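Local coordinates for protein export chaperone SatS (Mycobacterium tuberculosis H37Rv, PDB 6DNM) that acts as a chaperone for the SecA2 protein export pathway, here represented by its C-terminal domain, at residues 16-21 against 31-36; 40-45 against 69-74; 48-53 against 131-136; 61-66 against 78-83. All coordinates share one frame; numbering follows the deposited sequence.

Contact 1 of 4, residues 16-21 against 31-36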
# COMPACT_ATOMS: atom_id res chain seq x y z
N VAL A 16 -0.72 0.66 -19.29
CA VAL A 16 -0.05 -0.56 -18.84
C VAL A 16 -0.81 -1.29 -17.74
O VAL A 16 -0.49 -2.45 -17.44
CB VAL A 16 1.44 -0.33 -18.54
CG1 VAL A 16 2.15 0.21 -19.77
CG2 VAL A 16 1.63 0.58 -17.36
N GLY A 17 -1.81 -0.66 -17.13
CA GLY A 17 -2.65 -1.32 -16.15
C GLY A 17 -1.98 -1.57 -14.82
O GLY A 17 -2.44 -2.41 -14.05
N ILE A 18 -0.89 -0.86 -14.54
CA ILE A 18 -0.11 -1.04 -13.32
C ILE A 18 0.10 0.35 -12.73
O ILE A 18 0.41 1.29 -13.47
CB ILE A 18 1.23 -1.74 -13.63
CG1 ILE A 18 0.98 -3.16 -14.17
CG2 ILE A 18 2.14 -1.76 -12.41
CD1 ILE A 18 2.18 -3.82 -14.85
N ASP A 19 -0.10 0.49 -11.41
CA ASP A 19 -0.05 1.79 -10.76
C ASP A 19 1.23 1.93 -9.95
O ASP A 19 1.48 1.10 -9.06
CB ASP A 19 -1.22 1.97 -9.79
CG ASP A 19 -2.56 2.14 -10.47
OD1 ASP A 19 -2.62 2.64 -11.61
OD2 ASP A 19 -3.56 1.79 -9.82
N PRO A 20 1.99 3.00 -10.14
CA PRO A 20 2.96 3.40 -9.12
C PRO A 20 2.22 3.88 -7.88
O PRO A 20 1.19 4.56 -7.97
CB PRO A 20 3.72 4.56 -9.77
CG PRO A 20 3.42 4.43 -11.27
CD PRO A 20 2.03 3.88 -11.32
N ILE A 21 2.72 3.49 -6.71
CA ILE A 21 2.12 3.90 -5.45
C ILE A 21 3.19 4.48 -4.54
O ILE A 21 4.38 4.18 -4.67
CB ILE A 21 1.33 2.77 -4.74
CG1 ILE A 21 2.27 1.71 -4.19
CG2 ILE A 21 0.27 2.16 -5.67
CD1 ILE A 21 1.56 0.68 -3.30
N TYR A 31 8.30 3.87 -2.71
CA TYR A 31 7.62 3.73 -3.99
C TYR A 31 7.67 2.28 -4.43
O TYR A 31 8.66 1.58 -4.20
CB TYR A 31 8.29 4.62 -5.06
CG TYR A 31 8.16 6.07 -4.67
CD1 TYR A 31 7.04 6.81 -5.04
CD2 TYR A 31 9.12 6.68 -3.86
CE1 TYR A 31 6.90 8.13 -4.65
CE2 TYR A 31 8.98 8.00 -3.45
CZ TYR A 31 7.87 8.71 -3.86
OH TYR A 31 7.73 10.01 -3.45
N THR A 32 6.59 1.82 -5.05
CA THR A 32 6.53 0.49 -5.65
C THR A 32 5.43 0.50 -6.70
O THR A 32 4.85 1.56 -7.00
CB THR A 32 6.38 -0.61 -4.59
OG1 THR A 32 6.54 -1.90 -5.20
CG2 THR A 32 5.01 -0.57 -3.90
N LEU A 33 5.15 -0.67 -7.29
CA LEU A 33 4.09 -0.83 -8.27
C LEU A 33 3.06 -1.83 -7.75
O LEU A 33 3.40 -2.79 -7.06
CB LEU A 33 4.61 -1.36 -9.61
CG LEU A 33 5.72 -0.55 -10.30
CD1 LEU A 33 6.15 -1.23 -11.59
CD2 LEU A 33 5.28 0.88 -10.57
N ARG A 34 1.80 -1.60 -8.12
CA ARG A 34 0.72 -2.51 -7.75
C ARG A 34 -0.31 -2.56 -8.87
O ARG A 34 -0.61 -1.53 -9.49
CB ARG A 34 0.03 -2.02 -6.48
CG ARG A 34 -1.08 -2.97 -5.97
CD ARG A 34 -2.48 -2.38 -6.20
NE ARG A 34 -2.52 -1.03 -5.66
CZ ARG A 34 -3.42 -0.09 -5.92
NH1 ARG A 34 -3.31 1.09 -5.36
NH2 ARG A 34 -4.43 -0.30 -6.73
N CYS A 35 -0.84 -3.75 -9.12
CA CYS A 35 -1.93 -3.93 -10.06
C CYS A 35 -2.93 -4.91 -9.47
O CYS A 35 -2.72 -5.47 -8.39
CB CYS A 35 -1.44 -4.43 -11.42
SG CYS A 35 -0.80 -6.10 -11.37
N TYR A 36 -4.02 -5.14 -10.19
CA TYR A 36 -4.99 -6.16 -9.84
C TYR A 36 -5.16 -7.10 -11.03
O TYR A 36 -5.31 -6.65 -12.17
CB TYR A 36 -6.33 -5.54 -9.48
CG TYR A 36 -6.23 -4.60 -8.31
CD1 TYR A 36 -6.23 -5.06 -7.00
CD2 TYR A 36 -6.10 -3.24 -8.52
CE1 TYR A 36 -6.12 -4.18 -5.92
CE2 TYR A 36 -6.01 -2.37 -7.47
CZ TYR A 36 -6.00 -2.83 -6.17
OH TYR A 36 -5.90 -1.92 -5.13
O HOH W 1 -4.43 -3.17 -12.37
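Asp19 and Arg34 face each other as an antiparallel hydrogen-bonded pair, and Ile21 and Thr32 form the next one. In the first, Asp19 N gives its proton to Arg34 O at 2.8 Å and Arg34 N returns one to Asp19 O; in the second, Ile21 N reaches Thr32 O at 2.9 Å, while the return bond from Thr32 N to Ile21 O stretches to 3.3 Å. Pro20, which has no N-H to give, occupies the non-hydrogen-bonded position opposite Leu33, where its CA approaches Thr32 O at 3.4 Å in a CA-H...O contact.

Apolar contacts line both faces. Ile18 CG2 packs on Leu33 CB at 3.8 Å, on the face that also carries Pro20. On the other face Ile21 and Thr32 run alongside, pointing the same way: with Ile21 CG1 set between the backbone N and carbonyl carbon (chi1 70°), that branch lies 3.6 Å from Thr32 CG2. Before the strand, a water links Gly17 O to Tyr36 N.

This is the central hairpin of a mixed sheet. Strand 40-43 flanks 29-37, strand 98-100 flanks 19-24, and Trp13 of helix 12-16 packs against Pro20 and Leu33, while Ile80 of helix 77-86 meets Ile18.

Contact 2 of 4, residues 40-45 against 69-74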
# COMPACT_ATOMS: atom_id res chain seq x y z
N ARG A 40 -7.37 -9.72 -7.66
CA ARG A 40 -6.37 -9.93 -6.63
C ARG A 40 -5.20 -8.96 -6.82
O ARG A 40 -4.73 -8.76 -7.94
CB ARG A 40 -5.85 -11.37 -6.66
CG ARG A 40 -6.92 -12.39 -6.28
CD ARG A 40 -6.45 -13.81 -6.47
NE ARG A 40 -4.99 -13.92 -6.48
CZ ARG A 40 -4.32 -14.96 -6.00
NH1 ARG A 40 -4.97 -15.99 -5.48
NH2 ARG A 40 -2.99 -14.97 -6.05
N PRO A 41 -4.73 -8.35 -5.74
CA PRO A 41 -3.61 -7.41 -5.87
C PRO A 41 -2.30 -8.15 -6.09
O PRO A 41 -2.01 -9.15 -5.43
CB PRO A 41 -3.60 -6.68 -4.53
CG PRO A 41 -4.22 -7.65 -3.57
CD PRO A 41 -5.21 -8.46 -4.36
N ILE A 42 -1.51 -7.65 -7.03
CA ILE A 42 -0.15 -8.13 -7.24
C ILE A 42 0.78 -6.92 -7.17
O ILE A 42 0.56 -5.92 -7.85
CB ILE A 42 0.04 -8.87 -8.59
CG1 ILE A 42 -1.06 -9.91 -8.82
CG2 ILE A 42 1.40 -9.54 -8.61
CD1 ILE A 42 -0.86 -10.73 -10.08
N PHE A 43 1.81 -7.02 -6.33
CA PHE A 43 2.78 -5.94 -6.19
C PHE A 43 4.08 -6.32 -6.89
O PHE A 43 4.34 -7.49 -7.19
CB PHE A 43 3.11 -5.69 -4.71
CG PHE A 43 1.99 -5.06 -3.92
CD1 PHE A 43 1.98 -3.70 -3.68
CD2 PHE A 43 0.99 -5.84 -3.37
CE1 PHE A 43 0.98 -3.12 -2.93
CE2 PHE A 43 -0.03 -5.26 -2.61
CZ PHE A 43 -0.03 -3.90 -2.39
N LEU A 44 4.89 -5.31 -7.16
CA LEU A 44 6.27 -5.54 -7.55
C LEU A 44 6.98 -6.20 -6.37
O LEU A 44 7.25 -5.55 -5.36
CB LEU A 44 6.91 -4.20 -7.90
CG LEU A 44 8.36 -4.24 -8.36
CD1 LEU A 44 8.46 -4.97 -9.72
CD2 LEU A 44 8.93 -2.82 -8.45
N GLY A 45 7.23 -7.49 -6.48
CA GLY A 45 7.75 -8.25 -5.36
C GLY A 45 7.79 -9.71 -5.70
O GLY A 45 7.50 -10.12 -6.83
N HIS A 69 10.06 -11.43 -11.12
CA HIS A 69 9.24 -11.10 -9.97
C HIS A 69 7.79 -11.25 -10.38
O HIS A 69 7.48 -11.65 -11.51
CB HIS A 69 9.54 -9.68 -9.46
CG HIS A 69 9.47 -8.64 -10.53
ND1 HIS A 69 8.33 -8.40 -11.26
CD2 HIS A 69 10.41 -7.79 -11.01
CE1 HIS A 69 8.56 -7.44 -12.15
NE2 HIS A 69 9.82 -7.06 -12.02
N ASP A 70 6.88 -10.88 -9.48
CA ASP A 70 5.48 -11.23 -9.68
C ASP A 70 4.79 -10.44 -10.79
O ASP A 70 3.70 -10.84 -11.20
CB ASP A 70 4.71 -11.13 -8.37
CG ASP A 70 5.10 -12.21 -7.38
OD1 ASP A 70 5.68 -13.24 -7.80
OD2 ASP A 70 4.78 -12.05 -6.19
N LEU A 71 5.39 -9.36 -11.28
CA LEU A 71 4.81 -8.60 -12.37
C LEU A 71 5.45 -8.90 -13.72
O LEU A 71 4.93 -8.45 -14.75
CB LEU A 71 4.94 -7.09 -12.12
CG LEU A 71 4.35 -6.56 -10.81
CD1 LEU A 71 4.53 -5.05 -10.75
CD2 LEU A 71 2.89 -6.89 -10.67
N SER A 72 6.56 -9.64 -13.76
CA SER A 72 7.40 -9.62 -14.95
C SER A 72 6.84 -10.42 -16.11
O SER A 72 7.34 -10.27 -17.23
CB SER A 72 8.82 -10.09 -14.61
OG SER A 72 8.80 -11.44 -14.18
N ASP A 73 5.82 -11.25 -15.89
CA ASP A 73 5.17 -11.98 -16.98
C ASP A 73 3.81 -11.40 -17.34
O ASP A 73 3.08 -11.99 -18.15
CB ASP A 73 5.07 -13.46 -16.64
CG ASP A 73 6.43 -14.08 -16.43
OD1 ASP A 73 7.28 -13.90 -17.32
OD2 ASP A 73 6.65 -14.73 -15.39
N LEU A 74 3.46 -10.24 -16.79
CA LEU A 74 2.25 -9.57 -17.23
C LEU A 74 2.47 -9.01 -18.63
O LEU A 74 3.59 -8.63 -19.00
CB LEU A 74 1.89 -8.45 -16.25
CG LEU A 74 1.57 -8.96 -14.84
CD1 LEU A 74 1.28 -7.78 -13.92
CD2 LEU A 74 0.41 -9.94 -14.84
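Leu44 lays a methyl over the imidazole of His69, whose side chain meets neighbours all the way from CB to NE2. His69 CB sits 3.4 Å from Gly45 O. With CG between the backbone N and the carbonyl carbon (chi1 51°), the ring turns back over its own loop. At ND1 it accepts the N-H of Leu71 at 3.1 Å, the donor lying almost exactly in the ring plane, which helps fix the ring's rotation. Leu44 CD1 stands over the centre of one face, 3.5 Å from the centroid and 14° off the normal, a CH-pi contact; Ser72 CB covers the opposite face nearer its rim. At the tip, NE2 is hydrogen-bonded to Tyr77 OH.

Around this ring the loop is tied down by one backbone bond, Asp70 N to Gly45 O at 2.8 Å. Leu71 then spreads its two methyls along the strand end: CD1 meets Leu44 CB at 3.8 Å, and CD2 meets Ile42 CG2 at 3.7 Å, the side chains of Leu71 and Ile42 running antiparallel past one another.

The loop 69-74, between helices 56-63 and 77-86, thus packs against the end of edge strand 40-43. Tyr62 of helix 56-63 touches both Leu44 and His69, and helix 117-134 packs on Phe43 through Asp129 and Ile130.

Contact 3 of 4, residues 48-53 against 131-136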
# COMPACT_ATOMS: atom_id res chain seq x y z
N GLY A 48 5.52 -13.11 -1.61
CA GLY A 48 4.69 -12.41 -0.64
C GLY A 48 5.29 -11.19 0.01
O GLY A 48 4.70 -10.67 0.97
N ARG A 49 6.43 -10.70 -0.47
CA ARG A 49 7.04 -9.48 0.05
C ARG A 49 7.18 -8.46 -1.07
O ARG A 49 7.57 -8.80 -2.19
CB ARG A 49 8.40 -9.74 0.71
CG ARG A 49 8.37 -10.70 1.91
CD ARG A 49 9.34 -10.26 3.02
NE ARG A 49 10.73 -10.26 2.59
CZ ARG A 49 11.65 -9.42 3.05
NH1 ARG A 49 11.33 -8.50 3.96
NH2 ARG A 49 12.90 -9.49 2.61
N ILE A 50 6.88 -7.21 -0.74
CA ILE A 50 6.80 -6.12 -1.71
C ILE A 50 8.14 -5.41 -1.76
O ILE A 50 8.64 -4.94 -0.73
CB ILE A 50 5.70 -5.13 -1.28
CG1 ILE A 50 4.34 -5.83 -1.20
CG2 ILE A 50 5.69 -3.90 -2.19
CD1 ILE A 50 3.33 -5.11 -0.34
N SER A 51 8.71 -5.29 -2.96
CA SER A 51 9.94 -4.52 -3.14
C SER A 51 9.63 -3.03 -3.07
O SER A 51 8.82 -2.52 -3.85
CB SER A 51 10.56 -4.85 -4.50
OG SER A 51 11.07 -6.17 -4.52
N VAL A 52 10.30 -2.33 -2.15
CA VAL A 52 10.12 -0.89 -2.00
C VAL A 52 11.42 -0.15 -2.27
O VAL A 52 12.52 -0.66 -2.04
CB VAL A 52 9.55 -0.51 -0.61
CG1 VAL A 52 8.14 -1.06 -0.47
CG2 VAL A 52 10.46 -1.00 0.52
N PHE A 53 11.27 1.09 -2.74
CA PHE A 53 12.36 1.93 -3.21
C PHE A 53 12.24 3.32 -2.60
O PHE A 53 11.13 3.83 -2.42
CB PHE A 53 12.36 2.00 -4.74
CG PHE A 53 12.53 0.65 -5.38
CD1 PHE A 53 13.79 0.19 -5.72
CD2 PHE A 53 11.43 -0.18 -5.57
CE1 PHE A 53 13.95 -1.08 -6.26
CE2 PHE A 53 11.58 -1.45 -6.11
CZ PHE A 53 12.84 -1.89 -6.46
N GLY A 131 -2.24 -7.67 2.79
CA GLY A 131 -2.62 -8.95 3.36
C GLY A 131 -2.99 -9.97 2.30
O GLY A 131 -2.58 -11.13 2.38
N ASP A 132 -3.73 -9.54 1.28
CA ASP A 132 -4.12 -10.46 0.22
C ASP A 132 -2.90 -10.93 -0.57
O ASP A 132 -2.74 -12.12 -0.84
CB ASP A 132 -5.13 -9.79 -0.72
CG ASP A 132 -6.48 -9.54 -0.06
OD1 ASP A 132 -6.70 -9.97 1.10
OD2 ASP A 132 -7.34 -8.91 -0.71
N TYR A 133 -2.02 -9.99 -0.93
CA TYR A 133 -0.84 -10.34 -1.71
C TYR A 133 0.10 -11.25 -0.92
O TYR A 133 0.70 -12.17 -1.49
CB TYR A 133 -0.10 -9.06 -2.12
CG TYR A 133 1.24 -9.32 -2.78
CD1 TYR A 133 1.32 -9.90 -4.04
CD2 TYR A 133 2.42 -9.02 -2.12
CE1 TYR A 133 2.55 -10.14 -4.64
CE2 TYR A 133 3.65 -9.24 -2.71
CZ TYR A 133 3.71 -9.82 -3.97
OH TYR A 133 4.94 -10.05 -4.55
N SER A 134 0.24 -11.01 0.38
CA SER A 134 1.13 -11.81 1.20
C SER A 134 0.56 -13.17 1.54
O SER A 134 1.28 -14.01 2.10
CB SER A 134 1.45 -11.07 2.50
OG SER A 134 0.31 -11.00 3.34
N GLU A 135 -0.72 -13.42 1.23
CA GLU A 135 -1.39 -14.68 1.54
C GLU A 135 -1.36 -14.98 3.04
O GLU A 135 -1.33 -16.14 3.46
CB GLU A 135 -0.85 -15.85 0.71
CG GLU A 135 -1.03 -15.64 -0.78
CD GLU A 135 -0.57 -16.84 -1.59
OE1 GLU A 135 -1.02 -16.98 -2.75
OE2 GLU A 135 0.23 -17.64 -1.06
N ASP A 136 -1.38 -13.93 3.85
CA ASP A 136 -1.36 -14.02 5.30
C ASP A 136 -2.62 -13.36 5.83
O ASP A 136 -3.01 -12.28 5.37
CB ASP A 136 -0.14 -13.26 5.84
CG ASP A 136 0.15 -13.55 7.30
OD1 ASP A 136 1.25 -14.05 7.60
OD2 ASP A 136 -0.73 -13.28 8.15
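Tyr133 swings its ring toward Gly48 and Ile50 by placing CG opposite the backbone N (chi1 172°), which extends the phenol from the end of its helix across the start of strand 49-52. Ile50 answers with CG1 turned away from its own carbonyl carbon (chi1 -60°), and that branch comes to 3.8 Å from Tyr133 CE2. The two side chains meet at a slant.

The same ring atom, Tyr133 CE2, lies 3.7 Å from the carbonyl carbon of Gly48, so the CE2 side of the ring lies against the Gly48 backbone and the Ile50 side chain. Arg49 C lies at the ring's edge, in its plane. The hydroxyl is hydrogen-bonded to Asp70 OD2. On the helix's last turn, Ser134 CB packs 3.6 Å from Gly48 O. The backbones are close there, with Gly48 CA 4.1 Å from Ser134 CA.

Glu135, at positive phi (58°), ends helix 117-134 in a Schellman motif: Glu135 N bonds back to Asp132 O at 3.2 Å and, weakly, Asp136 N to Gly131 O. The contact is therefore a helix C-terminus set against the entry of a beta strand, through packing of an aromatic side chain on an isoleucine and a glycine.

Contact 4 of 4, residues 61-66 against 78-83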
# COMPACT_ATOMS: atom_id res chain seq x y z
N ARG A 61 15.54 2.71 -12.01
CA ARG A 61 16.77 1.96 -12.24
C ARG A 61 16.52 0.46 -12.13
O ARG A 61 17.02 -0.32 -12.95
CB ARG A 61 17.82 2.35 -11.21
CG ARG A 61 18.47 3.67 -11.45
CD ARG A 61 19.44 3.58 -12.58
NE ARG A 61 20.09 4.87 -12.78
CZ ARG A 61 20.35 5.38 -13.98
NH1 ARG A 61 20.01 4.70 -15.07
NH2 ARG A 61 20.94 6.55 -14.08
N TYR A 62 15.75 0.05 -11.12
CA TYR A 62 15.42 -1.35 -10.96
C TYR A 62 14.64 -1.87 -12.16
O TYR A 62 14.93 -2.97 -12.67
CB TYR A 62 14.60 -1.51 -9.68
CG TYR A 62 14.15 -2.93 -9.39
CD1 TYR A 62 14.94 -3.79 -8.65
CD2 TYR A 62 12.92 -3.39 -9.85
CE1 TYR A 62 14.53 -5.09 -8.38
CE2 TYR A 62 12.49 -4.68 -9.59
CZ TYR A 62 13.30 -5.53 -8.86
OH TYR A 62 12.88 -6.82 -8.60
N LEU A 63 13.68 -1.09 -12.65
CA LEU A 63 12.83 -1.52 -13.76
C LEU A 63 13.58 -1.60 -15.08
O LEU A 63 13.08 -2.23 -16.02
CB LEU A 63 11.62 -0.59 -13.88
CG LEU A 63 10.65 -0.61 -12.70
CD1 LEU A 63 9.70 0.58 -12.76
CD2 LEU A 63 9.90 -1.93 -12.67
N ALA A 64 14.77 -0.99 -15.18
CA ALA A 64 15.59 -1.12 -16.37
C ALA A 64 16.29 -2.47 -16.46
O ALA A 64 16.75 -2.85 -17.54
CB ALA A 64 16.66 -0.03 -16.40
N ASP A 65 16.38 -3.19 -15.35
CA ASP A 65 17.10 -4.46 -15.32
C ASP A 65 16.14 -5.61 -15.55
O ASP A 65 14.95 -5.53 -15.25
CB ASP A 65 17.80 -4.64 -13.97
CG ASP A 65 19.02 -3.77 -13.81
OD1 ASP A 65 19.62 -3.42 -14.85
OD2 ASP A 65 19.38 -3.43 -12.67
N GLU A 66 16.68 -6.70 -16.09
CA GLU A 66 15.92 -7.93 -16.22
C GLU A 66 15.65 -8.49 -14.83
O GLU A 66 16.54 -8.54 -13.98
CB GLU A 66 16.71 -8.96 -17.02
CG GLU A 66 15.85 -9.95 -17.78
CD GLU A 66 15.27 -9.37 -19.05
OE1 GLU A 66 14.24 -8.67 -18.97
OE2 GLU A 66 15.85 -9.62 -20.13
N ASP A 78 6.68 -5.60 -20.23
CA ASP A 78 7.74 -5.25 -21.17
C ASP A 78 7.68 -3.79 -21.58
O ASP A 78 8.70 -3.21 -21.83
CB ASP A 78 7.75 -6.16 -22.39
CG ASP A 78 9.11 -6.17 -23.11
OD1 ASP A 78 10.07 -6.74 -22.55
OD2 ASP A 78 9.21 -5.62 -24.21
N ASP A 79 6.49 -3.21 -21.62
CA ASP A 79 6.37 -1.78 -21.91
C ASP A 79 7.04 -0.94 -20.83
O ASP A 79 7.66 0.08 -21.12
CB ASP A 79 4.89 -1.38 -22.03
CG ASP A 79 4.29 -1.75 -23.38
OD1 ASP A 79 5.02 -2.21 -24.27
OD2 ASP A 79 3.06 -1.55 -23.54
N ILE A 80 6.91 -1.36 -19.57
CA ILE A 80 7.57 -0.64 -18.48
C ILE A 80 9.08 -0.76 -18.60
O ILE A 80 9.81 0.24 -18.51
CB ILE A 80 7.06 -1.14 -17.12
CG1 ILE A 80 5.56 -0.87 -16.98
CG2 ILE A 80 7.88 -0.50 -15.98
CD1 ILE A 80 4.90 -1.61 -15.84
N ARG A 81 9.58 -1.99 -18.78
CA ARG A 81 11.02 -2.21 -18.86
C ARG A 81 11.62 -1.46 -20.04
O ARG A 81 12.68 -0.84 -19.91
CB ARG A 81 11.31 -3.71 -18.95
CG ARG A 81 12.79 -4.04 -19.07
CD ARG A 81 13.05 -5.52 -18.91
NE ARG A 81 12.40 -6.30 -19.96
CZ ARG A 81 13.01 -6.71 -21.07
NH1 ARG A 81 14.28 -6.40 -21.28
NH2 ARG A 81 12.34 -7.42 -21.97
N THR A 82 10.94 -1.51 -21.19
CA THR A 82 11.43 -0.81 -22.38
C THR A 82 11.41 0.70 -22.19
O THR A 82 12.32 1.40 -22.65
CB THR A 82 10.58 -1.20 -23.60
OG1 THR A 82 10.62 -2.62 -23.78
CG2 THR A 82 11.10 -0.54 -24.85
N ALA A 83 10.40 1.23 -21.51
CA ALA A 83 10.41 2.66 -21.20
C ALA A 83 11.58 3.01 -20.29
O ALA A 83 12.22 4.05 -20.46
CB ALA A 83 9.08 3.08 -20.57
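A salt-bridge network at the protein surface, made of Glu66, Arg81 and Asp78, joins the segment that follows helix 56-63 to helix 77-86. The approach of Glu66 is from above: OE1 stands over one face of the Arg81 guanidinium, offset toward its rim, 3.1 Å from CZ and 3.2 Å from NE. The same oxygen lies 3.4 Å from Arg81 CD. The carboxylate and guanidinium planes are 61° apart and no N-H points at the oxygen, which makes this an attraction between charges without the directed bonding of a coplanar pair. The bend in the arginine at chi3 (63°) turns its end back along the helix toward Asp78, three residues earlier. There NH2 is modelled unusually close to Asp78 OD1, so the details of this pair are doubtful, although the charges plainly attract. Placed between two acidic groups, the guanidinium probably offsets their mutual repulsion.

Beneath the charged groups the packing is apolar. Leu63 CD1 rests 3.9 Å from Ile80 CG2, and the same methyl of Ile80 also lies near Leu63 CD2, so the leucine fork meets it with both branches. Between the two layers the backbones draw close: Arg81 CA makes a CA-H...O contact of 3.5 Å with Leu63 O, and the aliphatic start of the arginine side chain passes the same carbonyl, CG lying 3.6 Å from it.

The C-terminal end of helix 56-63 and the segment after it thus pack against helix 77-86, with a buried leucine-isoleucine pair under a solvent-facing, partly intrahelical ion-pair network.

Contacts 1 and 2 share a sheet: strands 29-37 and 40-43 are neighbours, joined by Cys35 O to Ile42 N at 2.8 Å and Leu33 O to Leu44 N at 2.9 Å, and the contact centres lie about 9 Å apart. Contact 3 adjoins both. Thr32 OG1 bonds Ser51 O at 2.7 Å, and Tyr133 OH bonds Asp70 OD2 at 2.6 Å, linking helix 117-134 to the loop of contact 2. Contact 4 lies farther out, its centre about 21 Å from that of contact 3, yet Phe53 CZ comes to 3.4 Å from Tyr62 CG. It also backs contact 1, where Ile18 CD1 meets Ile80 CD1 at 3.6 Å.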